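Local coordinates for putative oxidoreductase yhhX (Escherichia coli K-12, PDB 3F4L), which is probably an NADP-dependent oxidoreductase of the Gfo/Idh/MocA family, perhaps acting as a scyllo-inositol dehydrogenase, at residues S320-L323 / T324-I328. Numbering follows the deposited sequence.
Sequences SEVL and TNLEI
Val322 and Leu326 meet on one flank of an alpha-helix, residues 319-331, whose i to i+4 bonding is regular through these two turns. CG1 of Val322 lies 4.2 Å from CD1 of Leu326, a light apolar touch. With chi2 at 44°, Leu326 also folds CD1 back to 3.2 Å from the carbonyl O of Val322, the same atom that accepts a hydrogen bond from Leu326 N. That N-H...O bond, from Leu326 N to Val322 O, is nearly straight at 175°, whereas the bond from Thr324 N to Ser320 O is less straight. Val322 and Leu326, together with Leu323, also touch helix 102-115 of the Rossmann domain, through Phe109, Ala105 and Leu102 respectively, so this flank packs the C-terminal alpha/beta domain against the nucleotide-binding fold. Asn325 and Ile328 instead touch Met180 of helix 171-187. Glu321 starts away from the following turn at CB, and its OE1 accepts a hydrogen bond from Lys318 N and forms a salt bridge with Arg126. Thr324 holds OG1 beside its own backbone N, anti to the carbonyl carbon, and both atoms converge on Ser320 O: OG1, less surely placed, at 2.9 Å, and Thr324 N at 3.0 Å.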
ATOM      1  N   SER A 320      25.576 -10.837   0.265  1.00 16.00           N
ATOM      2  CA  SER A 320      24.565 -10.633   1.298  1.00 17.22           C
ATOM      3  C   SER A 320      23.193 -10.285   0.730  1.00 16.50           C
ATOM      4  O   SER A 320      22.175 -10.658   1.297  1.00 17.14           O
ATOM      5  CB  SER A 320      25.003  -9.537   2.277  1.00 17.47           C
ATOM      6  OG  SER A 320      25.135  -8.277   1.639  1.00 19.95           O
ATOM      7  N   GLU A 321      23.162  -9.566  -0.385  1.00 16.58           N
ATOM      8  CA  GLU A 321      21.889  -9.201  -1.002  1.00 18.03           C
ATOM      9  C   GLU A 321      21.207 -10.450  -1.554  1.00 17.23           C
ATOM     10  O   GLU A 321      19.988 -10.598  -1.484  1.00 18.24           O
ATOM     11  CB  GLU A 321      22.120  -8.185  -2.127  1.00 17.67           C
ATOM     12  CG  GLU A 321      22.828  -6.925  -1.641  1.00 19.76           C
ATOM     13  CD  GLU A 321      23.131  -5.931  -2.750  1.00 22.39           C
ATOM     14  OE1 GLU A 321      23.714  -6.322  -3.779  1.00 23.51           O
ATOM     15  OE2 GLU A 321      22.795  -4.744  -2.586  1.00 26.54           O
ATOM     16  N   VAL A 322      22.001 -11.360  -2.099  1.00 18.03           N
ATOM     17  CA  VAL A 322      21.449 -12.583  -2.657  1.00 18.41           C
ATOM     18  C   VAL A 322      20.875 -13.456  -1.548  1.00 17.23           C
ATOM     19  O   VAL A 322      19.767 -13.962  -1.667  1.00 16.77           O
ATOM     20  CB  VAL A 322      22.529 -13.372  -3.436  1.00 19.49           C
ATOM     21  CG1 VAL A 322      21.938 -14.637  -4.017  1.00 18.90           C
ATOM     22  CG2 VAL A 322      23.094 -12.502  -4.536  1.00 18.77           C
ATOM     23  N   LEU A 323      21.625 -13.617  -0.460  1.00 18.44           N
ATOM     24  CA  LEU A 323      21.168 -14.444   0.653  1.00 18.45           C
ATOM     25  C   LEU A 323      19.935 -13.846   1.339  1.00 19.57           C
ATOM     26  O   LEU A 323      19.041 -14.576   1.775  1.00 18.63           O
ATOM     27  CB  LEU A 323      22.300 -14.626   1.669  1.00 18.72           C
ATOM     28  CG  LEU A 323      23.517 -15.418   1.163  1.00 16.32           C
ATOM     29  CD1 LEU A 323      24.601 -15.468   2.233  1.00 15.37           C
ATOM     30  CD2 LEU A 323      23.080 -16.815   0.784  1.00 17.38           C
ATOM     31  N   THR A 324      19.890 -12.521   1.441  1.00 18.16           N
ATOM     32  CA  THR A 324      18.748 -11.878   2.079  1.00 18.86           C
ATOM     33  C   THR A 324      17.492 -12.114   1.227  1.00 17.51           C
ATOM     34  O   THR A 324      16.413 -12.376   1.757  1.00 18.93           O
ATOM     35  CB  THR A 324      18.988 -10.361   2.267  1.00 17.87           C
ATOM     36  OG1 THR A 324      20.064 -10.154   3.196  1.00 16.95           O
ATOM     37  CG2 THR A 324      17.740  -9.692   2.795  1.00 19.48           C
ATOM     38  N   ASN A 325      17.642 -12.042  -0.092  1.00 18.36           N
ATOM     39  CA  ASN A 325      16.511 -12.253  -1.001  1.00 18.80           C
ATOM     40  C   ASN A 325      15.941 -13.669  -0.846  1.00 17.96           C
ATOM     41  O   ASN A 325      14.738 -13.850  -0.629  1.00 17.56           O
ATOM     42  CB  ASN A 325      16.967 -12.015  -2.447  1.00 19.09           C
ATOM     43  CG  ASN A 325      15.818 -11.748  -3.392  1.00 22.97           C
ATOM     44  OD1 ASN A 325      15.879 -10.820  -4.206  1.00 27.39           O
ATOM     45  ND2 ASN A 325      14.773 -12.558  -3.309  1.00 20.04           N
ATOM     46  N   LEU A 326      16.806 -14.672  -0.956  1.00 18.05           N
ATOM     47  CA  LEU A 326      16.385 -16.063  -0.820  1.00 19.14           C
ATOM     48  C   LEU A 326      15.731 -16.345   0.530  1.00 18.33           C
ATOM     49  O   LEU A 326      14.733 -17.066   0.608  1.00 15.75           O
ATOM     50  CB  LEU A 326      17.584 -16.995  -1.004  1.00 21.28           C
ATOM     51  CG  LEU A 326      18.026 -17.323  -2.436  1.00 22.37           C
ATOM     52  CD1 LEU A 326      18.035 -16.061  -3.298  1.00 27.18           C
ATOM     53  CD2 LEU A 326      19.422 -17.960  -2.381  1.00 23.13           C
ATOM     54  N   GLU A 327      16.297 -15.789   1.595  1.00 17.60           N
ATOM     55  CA  GLU A 327      15.751 -16.006   2.933  1.00 20.13           C
ATOM     56  C   GLU A 327      14.355 -15.396   3.065  1.00 19.09           C
ATOM     57  O   GLU A 327      13.438 -16.030   3.597  1.00 18.73           O
ATOM     58  CB  GLU A 327      16.682 -15.402   3.985  1.00 21.70           C
ATOM     59  CG  GLU A 327      16.270 -15.686   5.406  1.00 26.84           C
ATOM     60  CD  GLU A 327      17.213 -15.065   6.416  1.00 30.38           C
ATOM     61  OE1 GLU A 327      18.442 -15.220   6.263  1.00 31.82           O
ATOM     62  OE2 GLU A 327      16.724 -14.429   7.372  1.00 36.05           O
ATOM     63  N   ILE A 328      14.196 -14.168   2.575  1.00 20.01           N
ATOM     64  CA  ILE A 328      12.903 -13.494   2.638  1.00 18.12           C
ATOM     65  C   ILE A 328      11.844 -14.290   1.868  1.00 19.42           C
ATOM     66  O   ILE A 328      10.735 -14.491   2.354  1.00 17.66           O
ATOM     67  CB  ILE A 328      12.998 -12.044   2.082  1.00 15.92           C
ATOM     68  CG1 ILE A 328      13.844 -11.183   3.043  1.00 16.69           C
ATOM     69  CG2 ILE A 328      11.596 -11.443   1.947  1.00 13.49           C
ATOM     70  CD1 ILE A 328      14.148  -9.753   2.554  1.00 11.52           C
TER